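Local coordinates for aminopeptidase YwaD (Bacillus subtilis, PDB 6HC6), which catalyses the release of N-terminal amino acids, arginine, lysine and leucine among them, from peptides, using two zinc ions per subunit, at residues Ser50-Ser53 with Gln54-Ala58; Pro61-Ala64 with Gly65-Ala68; Ala73-Ile76 with Ala77-Arg81; Leu134-Gln137 with Lys138-Thr141. One frame throughout, in Å; residues are numbered along the deposited sequence.

Interaction 1: residues Ser50-Ser53 with Gln54-Ala58; sequences STIS and QLSEA
The carboxylate of Glu-57 is met by the hydroxyl of Ser-53. OG donates to OE2 at 2.6 Å and uses the anti lone pair, the one turned away from the other oxygen. The flat carbonyl group of Ile-52 is gripped from both faces. Ser-56 N donates to Ile-52 O from one side, at 2.8 Å. Ser-56 OG donates to Ile-52 O from the other, also at 2.8 Å and well above the plane. With chi1 at 70°, that hydroxyl stands between its own N and carbonyl carbon, which turns it back onto the preceding turn. The amide of Gln-54 leans over the backbone, OE1 lying 3.9 Å from Thr-51 CA. Thr-51 and Leu-55 run side by side, with CG2 of Thr-51 4.0 Å from CD1 of Leu-55. Ile-52 packs on Ala-260 and Ser-268 of helix 260-277, and Leu-55 on Leu-75 of helix 67-82. Ser-53 O takes two N-H groups, Glu-57 N at 2.9 Å and Ala-58 N at 3.0 Å. The second of these spans five residues. It marks the wider pi-type turn at 54-58, near the end of the alpha-helix 45-59.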
# COMPACT_ATOMS: atom_id res chain seq x y z
N SER A 50 -15.12 -13.93 -2.45
CA SER A 50 -16.26 -13.29 -1.81
C SER A 50 -15.81 -12.11 -0.96
O SER A 50 -16.45 -11.05 -0.97
CB SER A 50 -17.02 -14.30 -0.95
OG SER A 50 -18.16 -13.69 -0.38
N THR A 51 -14.72 -12.27 -0.21
CA THR A 51 -14.21 -11.16 0.60
C THR A 51 -13.74 -10.01 -0.27
O THR A 51 -13.96 -8.84 0.07
CB THR A 51 -13.09 -11.65 1.50
OG1 THR A 51 -13.60 -12.68 2.36
CG2 THR A 51 -12.54 -10.51 2.35
N ILE A 52 -13.09 -10.32 -1.39
CA ILE A 52 -12.65 -9.25 -2.30
C ILE A 52 -13.85 -8.48 -2.85
O ILE A 52 -13.79 -7.26 -3.02
CB ILE A 52 -11.80 -9.83 -3.45
CG1 ILE A 52 -10.51 -10.43 -2.91
CG2 ILE A 52 -11.51 -8.74 -4.50
CD1 ILE A 52 -9.72 -11.12 -4.03
N SER A 53 -14.93 -9.20 -3.19
CA SER A 53 -16.15 -8.53 -3.65
C SER A 53 -16.71 -7.60 -2.59
O SER A 53 -17.13 -6.48 -2.88
CB SER A 53 -17.20 -9.57 -4.04
OG SER A 53 -18.40 -8.94 -4.46
N GLN A 54 -16.77 -8.08 -1.34
CA GLN A 54 -17.25 -7.23 -0.26
C GLN A 54 -16.41 -5.96 -0.14
O GLN A 54 -16.94 -4.86 0.04
CB GLN A 54 -17.22 -8.00 1.05
CG GLN A 54 -18.21 -9.14 1.13
CD GLN A 54 -18.23 -9.78 2.51
OE1 GLN A 54 -17.22 -10.30 2.97
NE2 GLN A 54 -19.38 -9.75 3.16
N LEU A 55 -15.08 -6.10 -0.24
CA LEU A 55 -14.21 -4.95 -0.03
C LEU A 55 -14.18 -4.02 -1.24
O LEU A 55 -14.24 -2.80 -1.08
CB LEU A 55 -12.80 -5.41 0.30
CG LEU A 55 -12.58 -6.12 1.64
CD1 LEU A 55 -11.24 -6.82 1.66
CD2 LEU A 55 -12.70 -5.14 2.82
N SER A 56 -14.08 -4.58 -2.45
CA SER A 56 -13.82 -3.75 -3.62
C SER A 56 -15.07 -3.40 -4.41
O SER A 56 -15.04 -2.44 -5.18
CB SER A 56 -12.83 -4.45 -4.56
OG SER A 56 -13.43 -5.57 -5.17
N GLU A 57 -16.15 -4.17 -4.25
CA GLU A 57 -17.42 -3.89 -4.92
C GLU A 57 -18.47 -3.32 -3.99
O GLU A 57 -19.05 -2.26 -4.27
CB GLU A 57 -17.97 -5.16 -5.57
CG GLU A 57 -17.06 -5.81 -6.60
CD GLU A 57 -17.80 -6.84 -7.42
OE1 GLU A 57 -18.04 -6.59 -8.62
OE2 GLU A 57 -18.16 -7.90 -6.85
N ALA A 58 -18.77 -4.01 -2.89
CA ALA A 58 -19.79 -3.51 -1.97
C ALA A 58 -19.33 -2.24 -1.27
O ALA A 58 -20.14 -1.36 -0.99
CB ALA A 58 -20.16 -4.59 -0.95

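Interaction 2: residues Pro61-Ala64 with Gly65-Ala68; sequences PRIA and GTAA
A type II beta turn from Ile-63 to Thr-66 leads the chain into helix 67-82, with Thr-66 at the N-cap position. Ile-63 O is gripped twice by that threonine. Thr-66 N closes the turn at 3.0 Å from Ile-63 O, with an N-H...O angle of 154°. Thr-66 OG1 donates to Ile-63 O at 2.6 Å, in the carbonyl plane and on a lone pair. The hydroxyl reaches it with OG1 set between N and the carbonyl carbon of Thr-66, chi1 66°. The same torsion brings the methyl over Ile-63, where CG2 of Thr-66 lies 3.7 Å from CB of Ile-63. A water adds a bridge: it donates to Pro-61 O and to Thr-66 OG1 and accepts from Ile-63 N. A valine in place of Thr-66 would probably leave Ile-63 O with one donor fewer and the water without one of its acceptors. Gly-65 takes a positive phi, where a side chain would jam against the carbonyl O of Ala-64. Ala-68 turns its CB to Pro-61 O at 3.2 Å. Arg-62 points elsewhere: NE bonds Tyr-251 O, NH1 Pro-258 O and NH2 Gly-259 O. Its side chain lies about 7 Å from that of the zinc ligand His-250, and the side chain of Ala-64 about 6 Å from that of Glu-295, which binds the other zinc ion. The whole is a type II turn running into the first turn of a helix, beside the two-zinc site of the peptidase domain.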
# COMPACT_ATOMS: atom_id res chain seq x y z
N PRO A 61 -13.32 1.73 -3.36
CA PRO A 61 -12.03 2.28 -2.92
C PRO A 61 -12.03 2.51 -1.41
O PRO A 61 -13.01 2.97 -0.84
CB PRO A 61 -11.94 3.60 -3.69
CG PRO A 61 -12.69 3.34 -4.95
CD PRO A 61 -13.81 2.37 -4.58
N ARG A 62 -10.93 2.15 -0.77
CA ARG A 62 -10.82 2.20 0.69
C ARG A 62 -9.66 3.12 1.04
O ARG A 62 -8.60 2.68 1.50
CB ARG A 62 -10.64 0.80 1.26
CG ARG A 62 -11.81 -0.13 0.88
CD ARG A 62 -11.53 -1.58 1.23
NE ARG A 62 -10.28 -2.07 0.65
CZ ARG A 62 -10.14 -2.38 -0.64
NH1 ARG A 62 -11.16 -2.26 -1.46
NH2 ARG A 62 -8.96 -2.81 -1.10
N ILE A 63 -9.86 4.42 0.80
CA ILE A 63 -8.80 5.39 1.01
C ILE A 63 -8.54 5.54 2.50
O ILE A 63 -9.48 5.66 3.30
CB ILE A 63 -9.17 6.73 0.37
CG1 ILE A 63 -9.30 6.60 -1.15
CG2 ILE A 63 -8.17 7.79 0.72
CD1 ILE A 63 -10.09 7.75 -1.75
N ALA A 64 -7.26 5.51 2.88
CA ALA A 64 -6.90 5.64 4.29
C ALA A 64 -7.58 6.84 4.94
O ALA A 64 -7.56 7.95 4.42
CB ALA A 64 -5.38 5.79 4.43
N GLY A 65 -8.18 6.59 6.11
CA GLY A 65 -8.85 7.64 6.86
C GLY A 65 -10.30 7.86 6.50
O GLY A 65 -11.00 8.60 7.20
N THR A 66 -10.80 7.24 5.44
CA THR A 66 -12.14 7.57 4.99
C THR A 66 -13.16 6.59 5.56
O THR A 66 -12.83 5.53 6.08
CB THR A 66 -12.23 7.57 3.46
OG1 THR A 66 -12.02 6.24 2.97
CG2 THR A 66 -11.18 8.49 2.87
N ALA A 67 -14.43 6.97 5.44
CA ALA A 67 -15.52 6.12 5.89
C ALA A 67 -15.45 4.73 5.26
O ALA A 67 -15.79 3.73 5.92
CB ALA A 67 -16.85 6.79 5.57
N ALA A 68 -15.00 4.62 4.01
CA ALA A 68 -14.89 3.31 3.38
C ALA A 68 -13.85 2.44 4.09
O ALA A 68 -14.05 1.23 4.26
CB ALA A 68 -14.53 3.44 1.90
O HOH W 1 -12.60 5.56 0.03

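Interaction 3: residues Ala73-Ile76 with Ala77-Arg81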
# COMPACT_ATOMS: atom_id res chain seq x y z
N ALA A 73 -12.88 -1.93 8.06
CA ALA A 73 -12.35 -2.42 9.33
C ALA A 73 -13.43 -3.15 10.12
O ALA A 73 -13.17 -4.20 10.72
CB ALA A 73 -11.78 -1.26 10.15
N LEU A 74 -14.65 -2.60 10.14
CA LEU A 74 -15.76 -3.28 10.80
C LEU A 74 -16.01 -4.65 10.17
O LEU A 74 -16.29 -5.62 10.88
CB LEU A 74 -17.02 -2.42 10.70
CG LEU A 74 -17.03 -1.05 11.38
CD1 LEU A 74 -18.42 -0.41 11.28
CD2 LEU A 74 -16.61 -1.19 12.84
N LEU A 75 -15.95 -4.73 8.84
CA LEU A 75 -16.19 -6.00 8.18
C LEU A 75 -15.11 -7.02 8.52
O LEU A 75 -15.41 -8.19 8.78
CB LEU A 75 -16.27 -5.79 6.67
CG LEU A 75 -16.13 -7.03 5.79
CD1 LEU A 75 -17.38 -7.89 5.89
CD2 LEU A 75 -15.89 -6.59 4.36
N ILE A 76 -13.85 -6.58 8.53
CA ILE A 76 -12.75 -7.49 8.81
C ILE A 76 -12.80 -7.96 10.25
O ILE A 76 -12.60 -9.15 10.53
CB ILE A 76 -11.41 -6.81 8.48
CG1 ILE A 76 -11.31 -6.55 6.98
CG2 ILE A 76 -10.23 -7.66 8.96
CD1 ILE A 76 -10.34 -5.43 6.64
N ALA A 77 -13.07 -7.04 11.19
CA ALA A 77 -13.17 -7.42 12.59
C ALA A 77 -14.28 -8.45 12.78
O ALA A 77 -14.11 -9.44 13.49
CB ALA A 77 -13.43 -6.19 13.46
N SER A 78 -15.44 -8.20 12.17
CA SER A 78 -16.54 -9.15 12.28
C SER A 78 -16.14 -10.51 11.72
O SER A 78 -16.44 -11.55 12.33
CB SER A 78 -17.77 -8.59 11.56
OG SER A 78 -18.72 -9.60 11.29
N SER A 79 -15.42 -10.53 10.60
CA SER A 79 -15.01 -11.79 10.00
C SER A 79 -14.03 -12.54 10.89
O SER A 79 -14.13 -13.77 11.03
CB SER A 79 -14.40 -11.54 8.62
OG SER A 79 -15.39 -11.10 7.71
N MET A 80 -13.08 -11.82 11.49
CA MET A 80 -12.13 -12.47 12.39
C MET A 80 -12.81 -13.07 13.61
O MET A 80 -12.46 -14.16 14.06
CB MET A 80 -11.05 -11.47 12.80
CG MET A 80 -10.12 -11.07 11.64
SD MET A 80 -8.75 -10.15 12.36
CE MET A 80 -7.75 -9.76 10.93
N ARG A 81 -13.78 -12.36 14.18
CA ARG A 81 -14.45 -12.88 15.36
C ARG A 81 -15.18 -14.18 15.06
O ARG A 81 -15.26 -15.06 15.94
CB ARG A 81 -15.42 -11.84 15.91
CG ARG A 81 -14.73 -10.69 16.57
CD ARG A 81 -15.67 -9.94 17.48
NE ARG A 81 -15.04 -8.73 17.99
CZ ARG A 81 -15.09 -7.54 17.39
NH1 ARG A 81 -15.76 -7.38 16.25
NH2 ARG A 81 -14.46 -6.52 17.94
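Ile-76 and Met-80 touch through their methyl groups, one helical turn apart. CG2 of Ile-76 lies 3.8 Å from CE of Met-80, and the two side chains run side by side in the same direction. Met-80 is extended beyond CG, with chi3 at 180°, which carries CE out level with the isoleucine branch. Lower down, CG of Met-80 rests 3.3 Å from Ile-76 O. On another flank Leu-75 meets Ser-79, with CD1 of Leu-75 4.2 Å from OG of Ser-79. Small residues keep a further flank low: CB of Ala-77 sits 3.4 Å from Ala-73 O.

Beneath these contacts is the backbone of helix 67-82. Ala-77 N bonds Ala-73 O at 2.9 Å. Ser-78 N bonds Leu-74 O, Ser-79 N bonds Leu-75 O, and Met-80 N bonds Ile-76 O at 2.9 Å. These bonds set the spacing at which residues four apart face the same way.

Farther out, the sheet and a second helix cover the buried side. Met-80 packs on Ile-230 and Val-87 of the neighbouring strands 226-234 and 86-93, and on Met-270 and Leu-271 of helix 260-277. Ile-76 reaches Thr-267 of that helix and Tyr-251, while Ala-73 and Ala-77 lie on Ile-230.

The chemistry is divided. Main-chain bonds pair the N-H groups of 77-80 with the carbonyls of 73-76. The methyl groups of Ile-76 and Met-80 meet without a polar atom, so dispersion and the exclusion of water probably account for this contact. Met-80 and the alanines carry the same chemistry on to the strands.

Interaction 4: residues Leu134-Gln137 with Lys138-Thr141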
# COMPACT_ATOMS: atom_id res chain seq x y z
N LEU A 134 11.67 19.53 -15.89
CA LEU A 134 11.70 18.41 -14.95
C LEU A 134 11.92 18.84 -13.50
O LEU A 134 11.84 18.00 -12.61
CB LEU A 134 12.78 17.41 -15.36
CG LEU A 134 12.53 16.75 -16.72
CD1 LEU A 134 13.74 15.97 -17.18
CD2 LEU A 134 11.29 15.85 -16.61
N GLY A 135 12.20 20.11 -13.24
CA GLY A 135 12.28 20.58 -11.87
C GLY A 135 13.65 20.52 -11.23
O GLY A 135 13.74 20.57 -10.00
N TYR A 136 14.72 20.41 -12.02
CA TYR A 136 16.06 20.58 -11.47
C TYR A 136 16.22 22.00 -10.94
O TYR A 136 15.49 22.92 -11.31
CB TYR A 136 17.13 20.30 -12.53
CG TYR A 136 17.24 18.85 -12.95
CD1 TYR A 136 17.96 17.95 -12.20
CD2 TYR A 136 16.65 18.40 -14.12
CE1 TYR A 136 18.08 16.62 -12.58
CE2 TYR A 136 16.77 17.07 -14.52
CZ TYR A 136 17.48 16.20 -13.75
OH TYR A 136 17.61 14.88 -14.13
N GLN A 137 17.22 22.19 -10.06
CA GLN A 137 17.51 23.53 -9.57
C GLN A 137 17.76 24.50 -10.71
O GLN A 137 17.30 25.64 -10.68
CB GLN A 137 18.71 23.50 -8.62
CG GLN A 137 18.43 22.77 -7.32
CD GLN A 137 19.64 22.67 -6.42
OE1 GLN A 137 20.06 23.66 -5.83
NE2 GLN A 137 20.20 21.47 -6.31
N LYS A 138 18.49 24.05 -11.74
CA LYS A 138 18.80 24.92 -12.88
C LYS A 138 17.55 25.37 -13.62
O LYS A 138 17.59 26.38 -14.34
CB LYS A 138 19.74 24.21 -13.85
CG LYS A 138 19.03 23.14 -14.68
CD LYS A 138 19.98 22.12 -15.31
CE LYS A 138 19.18 20.99 -15.96
NZ LYS A 138 18.05 21.52 -16.80
N ASP A 139 16.43 24.66 -13.47
CA ASP A 139 15.21 24.97 -14.20
C ASP A 139 14.41 26.11 -13.59
O ASP A 139 13.39 26.52 -14.17
CB ASP A 139 14.32 23.73 -14.28
CG ASP A 139 14.95 22.61 -15.09
OD1 ASP A 139 15.72 22.90 -16.03
OD2 ASP A 139 14.67 21.44 -14.80
N PHE A 140 14.82 26.63 -12.44
CA PHE A 140 14.08 27.68 -11.75
C PHE A 140 14.89 28.97 -11.83
O PHE A 140 15.89 29.13 -11.12
CB PHE A 140 13.81 27.29 -10.30
CG PHE A 140 12.86 26.14 -10.16
CD1 PHE A 140 11.49 26.34 -10.26
CD2 PHE A 140 13.33 24.86 -9.96
CE1 PHE A 140 10.62 25.28 -10.14
CE2 PHE A 140 12.45 23.79 -9.84
CZ PHE A 140 11.09 24.01 -9.94
N THR A 141 14.46 29.89 -12.70
CA THR A 141 15.05 31.21 -12.78
C THR A 141 14.41 32.13 -11.74
O THR A 141 13.48 31.75 -11.02
CB THR A 141 14.86 31.81 -14.18
OG1 THR A 141 13.51 32.26 -14.32
CG2 THR A 141 15.16 30.77 -15.25
O HOH W 2 14.16 20.02 -17.11
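Asp-139 folds its carboxylate back onto Tyr-136 and Gly-135, in a surface loop of the PA domain between strands 125-131 and 148-152.

Hydrogen bonds come first. Asp-139 OD2 accepts from Tyr-136 N at 3.0 Å, met from above the carboxylate plane, and weakly from Gly-135 N. A water joins the same oxygen to Leu-134 N. In return Asp-139 N donates to Tyr-136 O at 2.9 Å, so the two residues are tied in both directions. Phe-140 N bonds Gln-137 O at 3.2 Å.

One salt bridge follows. Lys-138 NZ donates to Asp-139 OD1 at 2.8 Å, from the syn side. The lysine starts with CG between N and the carbonyl carbon (chi1 75°) and bends again at its end, which takes it along Tyr-136 to the acid. Replacing Asp-139 by alanine removes the carboxylate; Lys-138 would probably lose its counter-charge and the N-H of Tyr-136 its acceptor.

Ring contacts complete the loop. OD2 of Asp-139 lies at the edge of the Tyr-136 ring, 3.7 Å from CD2, with ring and carboxylate planes 72° apart. The phenol OH bonds Asp-155. Phe-140 packs on Ala-165 of helix 158-167 and Ile-151 of strand 148-152. Its edge meets a carbonyl oxygen in plane: CE2 of Phe-140 is 3.5 Å from Gly-135 O, which also accepts from Asn-164 ND2.

Overall arrangement
Interactions 1, 2 and 3 belong together. Helix 45-59, the loop after it and helix 67-82 follow one another in the chain, and both helices pack on helix 260-277. Interactions 1 and 2 meet where Arg-62 reaches back, by a weak hydrogen bond, to the carbonyl of Leu-55. Interactions 1 and 3 meet through Leu-55 and Leu-75, helix against helix. Interactions 2 and 3 share helix 67-82 without touching. All three are partly buried, with interaction 3 the most apolar and interaction 2 built on a turn and a water. Interaction 4 is a surface contact of the PA domain, its centre about 45 Å from that of interaction 1. There one carboxylate holds the loop through a salt bridge and backbone N-H groups.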